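Local coordinates for putative endoribonuclease (Klebsiella pneumoniae, PDB 3LYB), which is a putative endoribonuclease of the L-PSP (YjgF-like) family and probably acts as a hydrolase, though its physiological substrate remains unestablished, at residues Asn41-Gln44 against Asp45-Glu48. Sequence-based numbering, arbitrary orientation.
Sequences NGFQ and DVPE. With CA (calcium ion), chain F.
The side-chain amide of Asn41 and the carboxylate of Asp45 cross at a slant beside a calcium ion, their planes 36° apart and therefore tilted rather than stacked. Asn41 OD1 approaches the metal at 2.5 Å and Asp45 OD1 at 2.8 Å, so a neutral and an acidic side chain four residues apart share one cation. The third flat group, the Phe43 ring, has Val46 at an edge: CG2 lies near the ring plane, with Phe43 CD1 and Val46 CG2 4.5 Å apart. That ring is buried, touching Leu70 of helix 60-85 and Arg51 of helix 48-54; Val46 also packs on Trp74.

The other carboxylate oxygen, Asp45 OD2, lies 2.9 Å from the calcium ion and also accepts a backbone N-H. Asn41 N donates to Asp45 OD2 over 3.0 Å, almost straight at 176°, arriving on the anti side and somewhat out of the carboxylate plane. With chi1 at -64°, Asp45 CG stands beside its own backbone N, which turns the carboxylate back toward Asn41.

Two main-chain bonds close the turn: Asp45 N to Gly42 O at 3.0 Å and Val46 N to Phe43 O at 2.9 Å. Both span i to i+3, the spacing of the short 3-10 segment that starts at Phe43 in this loop before helix 48-54.

Asp45 thus binds the metal through OD1, while OD2, also close to the ion, accepts the backbone N-H of Asn41; together these would limit rotation of the carboxylate. The anionic group probably supplies much of the attraction for calcium, with the dipole of the Asn41 side-chain carbonyl adding to it.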
loop_
_atom_site.group_PDB
_atom_site.type_symbol
_atom_site.label_atom_id
_atom_site.label_comp_id
_atom_site.label_asym_id
_atom_site.label_seq_id
_atom_site.Cartn_x
_atom_site.Cartn_y
_atom_site.Cartn_z
ATOM N N ASN B 41 2.970 -27.779 -6.236
ATOM C CA ASN B 41 3.269 -26.467 -6.838
ATOM C C ASN B 41 3.127 -26.337 -8.356
ATOM O O ASN B 41 3.303 -25.258 -8.913
ATOM C CB ASN B 41 4.607 -25.889 -6.335
ATOM C CG ASN B 41 5.808 -26.796 -6.625
ATOM O OD1 ASN B 41 5.764 -28.030 -6.471
ATOM N ND2 ASN B 41 6.912 -26.169 -7.012
ATOM N N GLY B 42 2.775 -27.426 -9.018
ATOM C CA GLY B 42 2.600 -27.394 -10.457
ATOM C C GLY B 42 2.418 -28.789 -10.997
ATOM O O GLY B 42 2.324 -29.745 -10.216
ATOM N N PHE B 43 2.372 -28.888 -12.326
ATOM C CA PHE B 43 2.133 -30.156 -13.045
ATOM C C PHE B 43 3.045 -31.326 -12.670
ATOM O O PHE B 43 2.594 -32.481 -12.586
ATOM C CB PHE B 43 2.203 -29.945 -14.550
ATOM C CG PHE B 43 1.013 -29.256 -15.105
ATOM C CD1 PHE B 43 -0.271 -29.676 -14.761
ATOM C CD2 PHE B 43 1.159 -28.189 -15.984
ATOM C CE1 PHE B 43 -1.396 -29.047 -15.293
ATOM C CE2 PHE B 43 0.037 -27.550 -16.512
ATOM C CZ PHE B 43 -1.246 -27.983 -16.160
ATOM N N GLN B 44 4.318 -31.016 -12.450
ATOM C CA GLN B 44 5.306 -32.012 -12.064
ATOM C C GLN B 44 4.914 -32.807 -10.819
ATOM O O GLN B 44 5.435 -33.893 -10.588
ATOM C CB GLN B 44 6.691 -31.368 -11.915
ATOM C CG GLN B 44 7.217 -30.670 -13.212
ATOM C CD GLN B 44 7.447 -31.645 -14.389
ATOM O OE1 GLN B 44 8.005 -32.737 -14.207
ATOM N NE2 GLN B 44 7.027 -31.247 -15.596
ATOM N N ASP B 45 3.970 -32.305 -10.037
ATOM C CA ASP B 45 3.529 -33.043 -8.844
ATOM C C ASP B 45 2.307 -33.937 -9.074
ATOM O O ASP B 45 1.783 -34.533 -8.139
ATOM C CB ASP B 45 3.288 -32.096 -7.661
ATOM C CG ASP B 45 4.559 -31.385 -7.205
ATOM O OD1 ASP B 45 5.589 -32.063 -6.911
ATOM O OD2 ASP B 45 4.520 -30.136 -7.127
ATOM N N VAL B 46 1.850 -34.036 -10.310
ATOM C CA VAL B 46 0.709 -34.884 -10.586
ATOM C C VAL B 46 0.994 -35.939 -11.654
ATOM O O VAL B 46 1.874 -35.758 -12.512
ATOM C CB VAL B 46 -0.584 -34.073 -10.944
ATOM C CG1 VAL B 46 -0.903 -33.017 -9.855
ATOM C CG2 VAL B 46 -0.506 -33.450 -12.353
ATOM N N PRO B 47 0.268 -37.065 -11.585
ATOM C CA PRO B 47 0.380 -38.125 -12.581
ATOM C C PRO B 47 0.397 -37.570 -14.002
ATOM O O PRO B 47 -0.376 -36.657 -14.329
ATOM C CB PRO B 47 -0.892 -38.951 -12.327
ATOM C CG PRO B 47 -1.046 -38.875 -10.823
ATOM C CD PRO B 47 -0.624 -37.458 -10.471
ATOM N N GLU B 48 1.279 -38.113 -14.831
ATOM C CA GLU B 48 1.488 -37.579 -16.170
ATOM C C GLU B 48 0.210 -37.443 -17.020
ATOM O O GLU B 48 -0.031 -36.389 -17.592
ATOM C CB GLU B 48 2.563 -38.373 -16.894
ATOM C CG GLU B 48 4.000 -38.082 -16.429
ATOM C CD GLU B 48 4.494 -38.915 -15.244
ATOM O OE1 GLU B 48 3.679 -39.542 -14.510
ATOM O OE2 GLU B 48 5.736 -38.926 -15.056
HETATM CA CA CA F . 7.137 -29.966 -5.878
#